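Local coordinates for protein leucyl aminopeptidase (Trypanosoma brucei brucei, PDB 5NTD) that probably removes N-terminal amino acids, leucine among them, from peptides as an M17 aminopeptidase, here with manganese and the inhibitor bestatin bound, at residues 268-274 with 335-341; 15-21 with 227-232; 74-80 with 104-108; 258-262 with 348-352. One frame throughout, in Å; residues are numbered along the deposited sequence.

Contacts 1 and 4 lie in the catalytic domain, contact 1 nested in the loop closed by contact 4; contact 2 joins the N-terminal helix 6-20 to that domain. Contact 3 lies apart in the N-terminal domain, its centre about 45 Å from that of contact 1 and about 54 Å from that of contact 4. Contacts 1 and 2 touch, L272 CD2 reaching A229 CB at 4.3 Å, and their centres are about 15 Å apart. Contact 4 lies nearer the metal site than contact 1: the side chain of Y351 is about 7 Å from a bound manganese ion and about 8 Å from bestatin, that of C340 about 11 Å from a manganese ion.

Contact 1: 268-274 with 335-341; sequences RLVTLLY and LSCTLCL
R268 to Y274 pair with L341 to L335 as antiparallel neighbours in the mixed central sheet of the catalytic domain. Four hydrogen-bonded pairs, R268-L341, V270-L339, L272-C337 and Y274-L335, each exchange two backbone bonds; V270 N to L339 O is nearly straight (177°, 3.0 Å). Packing is dense on the face carrying V270, L272, C337, L339 and L341. With CG1 of V270 trans to its backbone N (chi1 -180°), CG2 lies beside that N and meets L341 CD1 at 3.8 Å. L272 rests its CB against C337 CB at 4.2 Å, and F320 and F323 of helix 314-328 close over L272. The other face is also buried in its middle, where H384 of helix 374-387 packs on L269, T271 and T338. The solvent side is at R268, L273 and Y274, the partly exposed residues of strand 268-274. The R268 guanidinium turns from the partner strand, and NH1 hydrogen-bonds to A266 O; Y274 OH is bonded to Q331 O, and the ring meets L335 CD1 obliquely through CD2 at 4.3 Å. L273 rests CD2 on S336 CB at 3.8 Å. In the T271-T338 pair, whose CA atoms are just 4.2 Å apart, both hydroxyls turn beside the backbone N; T271 OG1 and T338 OG1 lie 2.9 Å apart, close enough for a hydrogen bond, though the T338 proton has another acceptor within reach.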
loop_
_atom_site.group_PDB
_atom_site.type_symbol
_atom_site.label_atom_id
_atom_site.label_comp_id
_atom_site.label_asym_id
_atom_site.label_seq_id
_atom_site.Cartn_x
_atom_site.Cartn_y
_atom_site.Cartn_z
ATOM N N ARG G 268 -29.602 -9.122 -17.268
ATOM C CA ARG G 268 -30.316 -9.813 -18.340
ATOM C C ARG G 268 -29.414 -10.777 -19.048
ATOM O O ARG G 268 -28.284 -10.449 -19.362
ATOM C CB ARG G 268 -30.875 -8.794 -19.352
ATOM C CG ARG G 268 -32.092 -8.044 -18.830
ATOM C CD ARG G 268 -31.994 -6.592 -19.194
ATOM N NE ARG G 268 -33.240 -5.851 -19.037
ATOM C CZ ARG G 268 -33.503 -4.981 -18.072
ATOM N NH1 ARG G 268 -32.636 -4.711 -17.119
ATOM N NH2 ARG G 268 -34.641 -4.317 -18.108
ATOM N N LEU G 269 -29.965 -11.933 -19.335
ATOM C CA LEU G 269 -29.384 -12.864 -20.290
ATOM C C LEU G 269 -30.173 -12.719 -21.596
ATOM O O LEU G 269 -31.323 -13.123 -21.708
ATOM C CB LEU G 269 -29.451 -14.275 -19.778
ATOM C CG LEU G 269 -28.465 -15.257 -20.392
ATOM C CD1 LEU G 269 -27.022 -14.934 -20.057
ATOM C CD2 LEU G 269 -28.801 -16.656 -19.907
ATOM N N VAL G 270 -29.517 -12.136 -22.582
ATOM C CA VAL G 270 -30.123 -11.814 -23.857
ATOM C C VAL G 270 -29.557 -12.708 -24.964
ATOM O O VAL G 270 -28.369 -12.638 -25.274
ATOM C CB VAL G 270 -29.890 -10.368 -24.232
ATOM C CG1 VAL G 270 -30.531 -10.034 -25.567
ATOM C CG2 VAL G 270 -30.440 -9.449 -23.169
ATOM N N THR G 271 -30.410 -13.528 -25.563
ATOM C CA THR G 271 -29.972 -14.411 -26.626
ATOM C C THR G 271 -30.627 -14.042 -27.951
ATOM O O THR G 271 -31.843 -13.929 -28.060
ATOM C CB THR G 271 -30.217 -15.891 -26.297
ATOM O OG1 THR G 271 -29.477 -16.264 -25.114
ATOM C CG2 THR G 271 -29.755 -16.783 -27.431
ATOM N N LEU G 272 -29.787 -13.890 -28.957
ATOM C CA LEU G 272 -30.193 -13.552 -30.311
ATOM C C LEU G 272 -29.940 -14.756 -31.229
ATOM O O LEU G 272 -28.939 -15.453 -31.061
ATOM C CB LEU G 272 -29.431 -12.344 -30.853
ATOM C CG LEU G 272 -29.252 -11.210 -29.851
ATOM C CD1 LEU G 272 -28.426 -10.095 -30.473
ATOM C CD2 LEU G 272 -30.589 -10.670 -29.412
ATOM N N LEU G 273 -30.864 -14.991 -32.171
ATOM C CA LEU G 273 -30.757 -16.129 -33.117
ATOM C C LEU G 273 -30.831 -15.700 -34.536
ATOM O O LEU G 273 -31.694 -14.954 -34.935
ATOM C CB LEU G 273 -31.837 -17.152 -32.896
ATOM C CG LEU G 273 -31.782 -17.888 -31.564
ATOM C CD1 LEU G 273 -33.103 -18.636 -31.336
ATOM C CD2 LEU G 273 -30.602 -18.867 -31.542
ATOM N N TYR G 274 -29.911 -16.236 -35.303
ATOM C CA TYR G 274 -29.910 -16.070 -36.744
ATOM C C TYR G 274 -29.671 -17.422 -37.397
ATOM O O TYR G 274 -28.679 -18.115 -37.124
ATOM C CB TYR G 274 -28.822 -15.087 -37.168
ATOM C CG TYR G 274 -28.429 -15.158 -38.624
ATOM C CD1 TYR G 274 -29.289 -14.703 -39.627
ATOM C CD2 TYR G 274 -27.173 -15.639 -38.995
ATOM C CE1 TYR G 274 -28.906 -14.740 -40.951
ATOM C CE2 TYR G 274 -26.775 -15.687 -40.320
ATOM C CZ TYR G 274 -27.642 -15.233 -41.289
ATOM O OH TYR G 274 -27.236 -15.289 -42.599
ATOM N N LEU G 335 -26.130 -18.878 -36.104
ATOM C CA LEU G 335 -25.596 -18.197 -34.925
ATOM C C LEU G 335 -26.575 -18.055 -33.808
ATOM O O LEU G 335 -27.725 -17.682 -34.028
ATOM C CB LEU G 335 -25.151 -16.762 -35.273
ATOM C CG LEU G 335 -23.911 -16.603 -36.145
ATOM C CD1 LEU G 335 -23.729 -15.136 -36.475
ATOM C CD2 LEU G 335 -22.685 -17.140 -35.425
ATOM N N SER G 336 -26.091 -18.302 -32.603
ATOM C CA SER G 336 -26.708 -17.714 -31.378
ATOM C C SER G 336 -25.713 -16.696 -30.838
ATOM O O SER G 336 -24.509 -16.826 -31.024
ATOM C CB SER G 336 -27.030 -18.748 -30.318
ATOM O OG SER G 336 -25.847 -19.380 -29.855
ATOM N N CYS G 337 -26.246 -15.670 -30.234
ATOM C CA CYS G 337 -25.442 -14.620 -29.607
ATOM C C CYS G 337 -26.053 -14.276 -28.266
ATOM O O CYS G 337 -27.126 -13.701 -28.169
ATOM C CB CYS G 337 -25.385 -13.371 -30.467
ATOM S SG CYS G 337 -24.451 -12.018 -29.691
ATOM N N THR G 338 -25.361 -14.711 -27.230
ATOM C CA THR G 338 -25.853 -14.569 -25.850
ATOM C C THR G 338 -25.054 -13.457 -25.158
ATOM O O THR G 338 -23.844 -13.546 -24.982
ATOM C CB THR G 338 -25.791 -15.901 -25.092
ATOM O OG1 THR G 338 -26.705 -16.832 -25.697
ATOM C CG2 THR G 338 -26.172 -15.720 -23.626
ATOM N N LEU G 339 -25.765 -12.411 -24.792
ATOM C CA LEU G 339 -25.196 -11.269 -24.082
ATOM C C LEU G 339 -25.447 -11.440 -22.586
ATOM O O LEU G 339 -26.584 -11.539 -22.137
ATOM C CB LEU G 339 -25.808 -9.967 -24.540
ATOM C CG LEU G 339 -25.835 -9.739 -26.049
ATOM C CD1 LEU G 339 -26.559 -8.428 -26.318
ATOM C CD2 LEU G 339 -24.443 -9.709 -26.654
ATOM N N CYS G 340 -24.356 -11.491 -21.832
ATOM C CA CYS G 340 -24.425 -11.673 -20.389
ATOM C C CYS G 340 -24.349 -10.292 -19.771
ATOM O O CYS G 340 -23.267 -9.784 -19.453
ATOM C CB CYS G 340 -23.298 -12.564 -19.893
ATOM S SG CYS G 340 -23.204 -14.169 -20.703
ATOM N N LEU G 341 -25.509 -9.689 -19.614
ATOM C CA LEU G 341 -25.614 -8.280 -19.194
ATOM C C LEU G 341 -25.869 -8.127 -17.697
ATOM O O LEU G 341 -26.821 -8.663 -17.133
ATOM C CB LEU G 341 -26.718 -7.552 -19.926
ATOM C CG LEU G 341 -26.632 -7.588 -21.439
ATOM C CD1 LEU G 341 -27.862 -6.897 -22.049
ATOM C CD2 LEU G 341 -25.374 -6.920 -21.948
#

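Contact 2: 15-21 with 227-232; sequences FVQSCVE and EIAQGY
Two helices, 6-20 and 222-236, meet here through a knob-into-hole contact, their short segments crossing at -43° with axes 9.1 Å apart. The knob is I228, received by F15, V16, C19 and V20. Its CD1 lies 3.7 Å from C19 CB and meets the F15 ring obliquely, while I228 CG1 slides past V16 CG1 in the opposite direction at 4.0 Å. The valines frame the hole: V16 crosses the E227 side chain at about a right angle, and V20 lays CG2 against the I228 backbone, 3.8 Å from I228 O. V20 CG1 rests 4.1 Å from G231 C, where no side chain intervenes. Around the joint, F320 of helix 314-328 packs on I228 and A229, and L212 and L208 of helix 196-214 on I228 and Y232, so the joint ties the N-terminal helix into the helical layer of the catalytic domain. A chi1 of -85° swings the Y232 ring beside its own backbone N and up to the end of helix 6-20. There the phenol OH of Y232, approaching in the carbonyl plane, gives a 2.6 Å hydrogen bond to C19 O.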
loop_
_atom_site.group_PDB
_atom_site.type_symbol
_atom_site.label_atom_id
_atom_site.label_comp_id
_atom_site.label_asym_id
_atom_site.label_seq_id
_atom_site.Cartn_x
_atom_site.Cartn_y
_atom_site.Cartn_z
ATOM N N PHE G 15 -30.676 7.899 -26.839
ATOM C CA PHE G 15 -29.361 7.238 -26.996
ATOM C C PHE G 15 -29.566 5.877 -27.608
ATOM O O PHE G 15 -28.810 5.456 -28.476
ATOM C CB PHE G 15 -28.583 7.120 -25.654
ATOM C CG PHE G 15 -27.345 6.274 -25.777
ATOM C CD1 PHE G 15 -26.238 6.763 -26.454
ATOM C CD2 PHE G 15 -27.316 4.988 -25.277
ATOM C CE1 PHE G 15 -25.103 5.990 -26.607
ATOM C CE2 PHE G 15 -26.180 4.200 -25.414
ATOM C CZ PHE G 15 -25.067 4.708 -26.094
ATOM N N VAL G 16 -30.585 5.178 -27.125
ATOM C CA VAL G 16 -30.949 3.862 -27.711
ATOM C C VAL G 16 -31.128 4.028 -29.228
ATOM O O VAL G 16 -30.548 3.299 -30.040
ATOM C CB VAL G 16 -32.238 3.269 -27.096
ATOM C CG1 VAL G 16 -32.791 2.107 -27.932
ATOM C CG2 VAL G 16 -31.920 2.773 -25.693
ATOM N N GLN G 17 -31.926 5.012 -29.568
ATOM C CA GLN G 17 -32.261 5.273 -30.967
ATOM C C GLN G 17 -31.005 5.588 -31.779
ATOM O O GLN G 17 -30.840 5.087 -32.891
ATOM C CB GLN G 17 -33.299 6.394 -31.090
ATOM C CG GLN G 17 -33.852 6.524 -32.518
ATOM C CD GLN G 17 -34.728 7.749 -32.731
ATOM O OE1 GLN G 17 -34.523 8.812 -32.134
ATOM N NE2 GLN G 17 -35.741 7.597 -33.572
ATOM N N SER G 18 -30.107 6.388 -31.200
ATOM C CA SER G 18 -28.833 6.744 -31.883
ATOM C C SER G 18 -28.028 5.476 -32.228
ATOM O O SER G 18 -27.315 5.428 -33.212
ATOM C CB SER G 18 -27.964 7.667 -31.012
ATOM O OG SER G 18 -27.297 6.924 -29.970
ATOM N N CYS G 19 -28.115 4.472 -31.367
ATOM C CA CYS G 19 -27.366 3.227 -31.579
ATOM C C CYS G 19 -28.085 2.326 -32.587
ATOM O O CYS G 19 -27.452 1.742 -33.492
ATOM C CB CYS G 19 -27.118 2.472 -30.264
ATOM S SG CYS G 19 -26.043 3.397 -29.130
ATOM N N VAL G 20 -29.393 2.196 -32.418
ATOM C CA VAL G 20 -30.210 1.332 -33.350
ATOM C C VAL G 20 -30.135 1.829 -34.801
ATOM O O VAL G 20 -30.075 1.050 -35.733
ATOM C CB VAL G 20 -31.659 1.262 -32.899
ATOM C CG1 VAL G 20 -32.527 0.565 -33.931
ATOM C CG2 VAL G 20 -31.745 0.524 -31.565
ATOM N N GLU G 21 -30.076 3.140 -34.955
ATOM C CA GLU G 21 -30.069 3.787 -36.285
ATOM C C GLU G 21 -28.675 4.178 -36.761
ATOM O O GLU G 21 -28.532 4.862 -37.787
ATOM C CB GLU G 21 -30.974 5.016 -36.292
ATOM C CG GLU G 21 -32.418 4.650 -35.972
ATOM C CD GLU G 21 -33.344 5.844 -35.951
ATOM O OE1 GLU G 21 -32.889 6.967 -36.252
ATOM O OE2 GLU G 21 -34.515 5.647 -35.599
ATOM N N GLU G 227 -32.452 -3.004 -25.034
ATOM C CA GLU G 227 -33.362 -2.298 -25.956
ATOM C C GLU G 227 -32.730 -2.134 -27.319
ATOM O O GLU G 227 -33.400 -2.226 -28.347
ATOM C CB GLU G 227 -33.765 -0.926 -25.442
ATOM C CG GLU G 227 -34.780 -0.995 -24.322
ATOM C CD GLU G 227 -34.999 0.378 -23.690
ATOM O OE1 GLU G 227 -35.225 1.345 -24.463
ATOM O OE2 GLU G 227 -34.935 0.505 -22.436
ATOM N N ILE G 228 -31.441 -1.866 -27.325
ATOM C CA ILE G 228 -30.703 -1.731 -28.591
ATOM C C ILE G 228 -30.740 -3.042 -29.374
ATOM O O ILE G 228 -30.988 -3.053 -30.578
ATOM C CB ILE G 228 -29.261 -1.272 -28.359
ATOM C CG1 ILE G 228 -29.276 0.202 -27.933
ATOM C CG2 ILE G 228 -28.409 -1.446 -29.621
ATOM C CD1 ILE G 228 -28.015 0.643 -27.221
ATOM N N ALA G 229 -30.490 -4.140 -28.676
ATOM C CA ALA G 229 -30.560 -5.465 -29.291
ATOM C C ALA G 229 -31.973 -5.747 -29.855
ATOM O O ALA G 229 -32.131 -6.233 -30.971
ATOM C CB ALA G 229 -30.179 -6.540 -28.302
ATOM N N GLN G 230 -32.983 -5.421 -29.070
ATOM C CA GLN G 230 -34.391 -5.570 -29.498
ATOM C C GLN G 230 -34.709 -4.720 -30.741
ATOM O O GLN G 230 -35.348 -5.190 -31.670
ATOM C CB GLN G 230 -35.339 -5.204 -28.367
ATOM C CG GLN G 230 -35.362 -6.284 -27.309
ATOM C CD GLN G 230 -35.964 -5.846 -25.993
ATOM O OE1 GLN G 230 -35.825 -4.701 -25.573
ATOM N NE2 GLN G 230 -36.641 -6.760 -25.330
ATOM N N GLY G 231 -34.216 -3.501 -30.759
ATOM C CA GLY G 231 -34.364 -2.611 -31.910
ATOM C C GLY G 231 -33.799 -3.217 -33.189
ATOM O O GLY G 231 -34.438 -3.193 -34.257
ATOM N N TYR G 232 -32.590 -3.751 -33.090
ATOM C CA TYR G 232 -31.958 -4.411 -34.246
ATOM C C TYR G 232 -32.735 -5.675 -34.634
ATOM O O TYR G 232 -32.891 -5.981 -35.811
ATOM C CB TYR G 232 -30.498 -4.711 -33.985
ATOM C CG TYR G 232 -29.629 -3.521 -34.291
ATOM C CD1 TYR G 232 -29.322 -3.184 -35.605
ATOM C CD2 TYR G 232 -29.074 -2.748 -33.264
ATOM C CE1 TYR G 232 -28.505 -2.077 -35.892
ATOM C CE2 TYR G 232 -28.270 -1.643 -33.547
ATOM C CZ TYR G 232 -27.994 -1.300 -34.859
ATOM O OH TYR G 232 -27.182 -0.240 -35.164
#

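Contact 3: 74-80 with 104-108; sequences AIERVKE and VGEVP
V78 places CG1 between its backbone N and carbonyl carbon (chi1 70°), and E106 extends with CG trans to its N (chi1 -172°), which sends the two side chains obliquely across each other. V78 CG1 comes within 3.8 Å of E106 OE1, and its other methyl, CG2, lies 3.7 Å from V104 O. A water lies within hydrogen-bonding distance of V78 O (3.1 Å) and E106 OE1 (2.9 Å), with further acceptors competing for its protons. These groups lie where helix 69-77 runs out beside strand 99-107, in the mixed sheet of the M17 N-terminal domain; the chain then turns back into strand 83-89, which pairs antiparallel with 99-107. One turn earlier in the helix the packing is purely apolar, V104 splitting its branches between A74 CB, 3.7 Å from CG2, and I75 CG1, which it meets through CG1 at about a right angle. Past the helix, E80 stretches across E106 and on to P108, where its OE1 is 3.2 Å from P108 CB. The carboxylates of E80 and E106 stand with planes 41° apart and their OE2 atoms 4.4 Å apart.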
loop_
_atom_site.group_PDB
_atom_site.type_symbol
_atom_site.label_atom_id
_atom_site.label_comp_id
_atom_site.label_asym_id
_atom_site.label_seq_id
_atom_site.Cartn_x
_atom_site.Cartn_y
_atom_site.Cartn_z
ATOM N N ALA G 74 6.768 15.478 -50.359
ATOM C CA ALA G 74 6.178 14.935 -49.121
ATOM C C ALA G 74 6.541 13.469 -48.955
ATOM O O ALA G 74 6.885 13.008 -47.871
ATOM C CB ALA G 74 4.672 15.093 -49.109
ATOM N N ILE G 75 6.489 12.760 -50.065
ATOM C CA ILE G 75 6.863 11.320 -50.100
ATOM C C ILE G 75 8.343 11.090 -49.731
ATOM O O ILE G 75 8.671 10.164 -48.995
ATOM C CB ILE G 75 6.472 10.691 -51.439
ATOM C CG1 ILE G 75 4.946 10.647 -51.528
ATOM C CG2 ILE G 75 7.044 9.281 -51.574
ATOM C CD1 ILE G 75 4.442 10.366 -52.918
ATOM N N GLU G 76 9.208 11.999 -50.151
ATOM C CA GLU G 76 10.635 11.956 -49.719
ATOM C C GLU G 76 10.851 12.273 -48.249
ATOM O O GLU G 76 11.717 11.724 -47.603
ATOM C CB GLU G 76 11.525 12.924 -50.518
ATOM C CG GLU G 76 11.714 12.540 -51.977
ATOM C CD GLU G 76 12.174 11.089 -52.135
ATOM O OE1 GLU G 76 13.066 10.644 -51.362
ATOM O OE2 GLU G 76 11.624 10.400 -53.025
ATOM N N ARG G 77 10.076 13.213 -47.755
ATOM C CA ARG G 77 10.313 13.796 -46.414
ATOM C C ARG G 77 9.607 13.065 -45.264
ATOM O O ARG G 77 10.025 13.153 -44.121
ATOM C CB ARG G 77 9.946 15.294 -46.405
ATOM C CG ARG G 77 10.999 16.163 -47.080
ATOM C CD ARG G 77 10.520 17.596 -47.199
ATOM N NE ARG G 77 11.456 18.471 -47.918
ATOM C CZ ARG G 77 12.092 19.530 -47.406
ATOM N NH1 ARG G 77 12.925 20.203 -48.180
ATOM N NH2 ARG G 77 11.921 19.925 -46.147
ATOM N N VAL G 78 8.526 12.380 -45.588
ATOM C CA VAL G 78 7.724 11.655 -44.590
ATOM C C VAL G 78 8.568 10.551 -43.936
ATOM O O VAL G 78 9.387 9.889 -44.580
ATOM C CB VAL G 78 6.414 11.070 -45.161
ATOM C CG1 VAL G 78 6.692 9.918 -46.111
ATOM C CG2 VAL G 78 5.477 10.625 -44.046
ATOM N N LYS G 79 8.384 10.419 -42.634
ATOM C CA LYS G 79 9.046 9.378 -41.827
ATOM C C LYS G 79 8.132 8.130 -41.737
ATOM O O LYS G 79 6.916 8.234 -41.749
ATOM C CB LYS G 79 9.417 9.923 -40.437
ATOM C CG LYS G 79 10.522 10.987 -40.460
ATOM C CD LYS G 79 10.890 11.473 -39.049
ATOM C CE LYS G 79 9.822 12.352 -38.387
ATOM N NZ LYS G 79 10.261 13.767 -38.262
ATOM N N GLU G 80 8.753 6.966 -41.650
ATOM C CA GLU G 80 8.025 5.696 -41.448
ATOM C C GLU G 80 7.167 5.760 -40.179
ATOM O O GLU G 80 7.601 6.216 -39.152
ATOM C CB GLU G 80 8.984 4.527 -41.331
ATOM C CG GLU G 80 8.279 3.197 -41.181
ATOM C CD GLU G 80 9.246 2.019 -41.071
ATOM O OE1 GLU G 80 8.933 1.309 -40.173
ATOM O OE2 GLU G 80 10.281 1.773 -41.778
ATOM N N VAL G 104 0.443 12.942 -46.587
ATOM C CA VAL G 104 1.035 11.638 -46.934
ATOM C C VAL G 104 1.384 10.901 -45.615
ATOM O O VAL G 104 1.920 11.521 -44.694
ATOM C CB VAL G 104 2.310 11.797 -47.760
ATOM C CG1 VAL G 104 2.952 10.463 -48.031
ATOM C CG2 VAL G 104 2.002 12.488 -49.069
ATOM N N GLY G 105 1.103 9.603 -45.584
ATOM C CA GLY G 105 1.467 8.744 -44.455
ATOM C C GLY G 105 2.118 7.468 -44.889
ATOM O O GLY G 105 1.617 6.795 -45.771
ATOM N N GLU G 106 3.248 7.162 -44.277
ATOM C CA GLU G 106 4.040 5.976 -44.624
ATOM C C GLU G 106 3.763 4.836 -43.637
ATOM O O GLU G 106 4.065 4.921 -42.449
ATOM C CB GLU G 106 5.558 6.270 -44.710
ATOM C CG GLU G 106 6.382 5.102 -45.256
ATOM C CD GLU G 106 7.880 5.377 -45.265
ATOM O OE1 GLU G 106 8.286 6.461 -45.719
ATOM O OE2 GLU G 106 8.663 4.496 -44.803
ATOM N N VAL G 107 3.264 3.751 -44.191
ATOM C CA VAL G 107 3.018 2.496 -43.448
ATOM C C VAL G 107 4.276 1.615 -43.456
ATOM O O VAL G 107 4.838 1.361 -44.516
ATOM C CB VAL G 107 1.868 1.694 -44.076
ATOM C CG1 VAL G 107 1.541 0.466 -43.243
ATOM C CG2 VAL G 107 0.642 2.578 -44.230
ATOM N N PRO G 108 4.731 1.135 -42.285
ATOM C CA PRO G 108 5.830 0.173 -42.307
ATOM C C PRO G 108 5.485 -1.135 -43.012
ATOM O O PRO G 108 4.323 -1.528 -43.104
ATOM C CB PRO G 108 6.114 -0.080 -40.837
ATOM C CG PRO G 108 4.828 0.160 -40.174
ATOM C CD PRO G 108 4.201 1.305 -40.934
HETATM O O HOH W 1 10.962 7.282 -45.053
#

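Contact 4: 258-262 with 348-352; sequences SVGKA and PKSYR
V259 packs on one face of the Y351 ring: its CA sits 4.1 Å from the ring centroid and 18° off the normal, a CH-pi contact. The two side chains then run side by side in the same direction, and V259 CG2 reaches the hydroxyl end of the Y351 ring, 3.7 Å from CZ. Y351 turns CG between its backbone N and carbonyl carbon (chi1 83°), bringing the ring against S258 and V259 and CB to 3.3 Å from S258 O. Water 2 accepts from Y351 N (2.9 Å) and lies 2.6 Å from S258 O, to which it can donate. Each lysine lays its aliphatic chain along the other's carbonyl oxygen: K261, extended beyond CG, runs along K349 O with CE 3.4 Å away, while K349, bent at its third torsion, lays CE 3.3 Å from K261 O. A262 CB packs on the loop backbone at S350 N, and water 3 links A262 O with K349 N. Further out, Y351 OH is held by T370 O, and both V259 and Y351 touch E373, a manganese ligand, so the contact packs behind a metal ligand, as second-shell structure. R352 forms salt bridges with D355 and with E343 of a neighbouring subunit. I376 and V377 of helix 374-387 cover V259, and I357 of strand 356-358 lies against S258 and Y351, fitting the end of helix 254-260 between helix and strand.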
loop_
_atom_site.group_PDB
_atom_site.type_symbol
_atom_site.label_atom_id
_atom_site.label_comp_id
_atom_site.label_asym_id
_atom_site.label_seq_id
_atom_site.Cartn_x
_atom_site.Cartn_y
_atom_site.Cartn_z
ATOM N N SER G 258 -26.622 -13.496 -9.409
ATOM C CA SER G 258 -25.887 -13.093 -8.195
ATOM C C SER G 258 -24.951 -11.912 -8.459
ATOM O O SER G 258 -24.872 -10.982 -7.666
ATOM C CB SER G 258 -25.075 -14.231 -7.621
ATOM O OG SER G 258 -25.907 -15.266 -7.155
ATOM N N VAL G 259 -24.278 -11.940 -9.598
ATOM C CA VAL G 259 -23.364 -10.856 -9.993
ATOM C C VAL G 259 -24.111 -9.563 -10.181
ATOM O O VAL G 259 -23.688 -8.487 -9.714
ATOM C CB VAL G 259 -22.601 -11.195 -11.270
ATOM C CG1 VAL G 259 -21.913 -9.966 -11.835
ATOM C CG2 VAL G 259 -21.592 -12.275 -10.984
ATOM N N GLY G 260 -25.248 -9.661 -10.845
ATOM C CA GLY G 260 -26.004 -8.437 -11.252
ATOM C C GLY G 260 -27.035 -7.861 -10.296
ATOM O O GLY G 260 -27.518 -6.749 -10.500
ATOM N N LYS G 261 -27.371 -8.604 -9.260
ATOM C CA LYS G 261 -28.599 -8.290 -8.450
ATOM C C LYS G 261 -28.500 -7.060 -7.558
ATOM O O LYS G 261 -29.504 -6.474 -7.167
ATOM C CB LYS G 261 -29.019 -9.473 -7.609
ATOM C CG LYS G 261 -27.994 -9.823 -6.558
ATOM C CD LYS G 261 -28.408 -11.027 -5.743
ATOM C CE LYS G 261 -27.220 -11.483 -4.957
ATOM N NZ LYS G 261 -27.667 -12.115 -3.706
ATOM N N ALA G 262 -27.282 -6.649 -7.273
ATOM C CA ALA G 262 -27.065 -5.442 -6.447
ATOM C C ALA G 262 -27.353 -4.136 -7.196
ATOM O O ALA G 262 -27.599 -3.107 -6.568
ATOM C CB ALA G 262 -25.637 -5.405 -5.910
ATOM N N PRO G 348 -26.301 -3.147 -0.607
ATOM C CA PRO G 348 -26.824 -4.132 0.361
ATOM C C PRO G 348 -27.145 -5.486 -0.250
ATOM O O PRO G 348 -27.089 -6.480 0.430
ATOM C CB PRO G 348 -28.132 -3.484 0.863
ATOM C CG PRO G 348 -28.113 -2.077 0.455
ATOM C CD PRO G 348 -27.109 -1.917 -0.641
ATOM N N LYS G 349 -27.498 -5.500 -1.528
ATOM C CA LYS G 349 -27.793 -6.765 -2.220
ATOM C C LYS G 349 -26.592 -7.398 -2.922
ATOM O O LYS G 349 -26.737 -8.433 -3.579
ATOM C CB LYS G 349 -28.934 -6.590 -3.189
ATOM C CG LYS G 349 -30.228 -6.228 -2.461
ATOM C CD LYS G 349 -31.491 -6.624 -3.188
ATOM C CE LYS G 349 -31.521 -6.169 -4.608
ATOM N NZ LYS G 349 -32.595 -6.893 -5.357
ATOM N N SER G 350 -25.406 -6.839 -2.706
ATOM C CA SER G 350 -24.179 -7.391 -3.304
ATOM C C SER G 350 -23.980 -8.851 -2.976
ATOM O O SER G 350 -24.076 -9.255 -1.820
ATOM C CB SER G 350 -22.946 -6.620 -2.872
ATOM O OG SER G 350 -22.772 -5.439 -3.634
ATOM N N TYR G 351 -23.690 -9.641 -3.988
ATOM C CA TYR G 351 -23.167 -10.963 -3.729
ATOM C C TYR G 351 -21.810 -10.803 -3.005
ATOM O O TYR G 351 -21.097 -9.831 -3.202
ATOM C CB TYR G 351 -23.115 -11.862 -4.987
ATOM C CG TYR G 351 -21.946 -11.758 -5.949
ATOM C CD1 TYR G 351 -21.538 -10.540 -6.490
ATOM C CD2 TYR G 351 -21.287 -12.910 -6.370
ATOM C CE1 TYR G 351 -20.474 -10.476 -7.385
ATOM C CE2 TYR G 351 -20.237 -12.853 -7.264
ATOM C CZ TYR G 351 -19.834 -11.632 -7.763
ATOM O OH TYR G 351 -18.779 -11.618 -8.645
ATOM N N ARG G 352 -21.503 -11.751 -2.148
ATOM C CA ARG G 352 -20.430 -11.574 -1.181
ATOM C C ARG G 352 -19.217 -12.442 -1.431
ATOM O O ARG G 352 -19.290 -13.459 -2.112
ATOM C CB ARG G 352 -20.907 -11.892 0.225
ATOM C CG ARG G 352 -22.132 -11.125 0.646
ATOM C CD ARG G 352 -22.552 -11.639 2.002
ATOM N NE ARG G 352 -23.820 -11.049 2.423
ATOM C CZ ARG G 352 -25.026 -11.512 2.094
ATOM N NH1 ARG G 352 -26.098 -10.907 2.572
ATOM N NH2 ARG G 352 -25.162 -12.609 1.339
HETATM O O HOH W 2 -24.177 -8.634 -6.654
HETATM O O HOH W 3 -27.724 -3.434 -3.595
#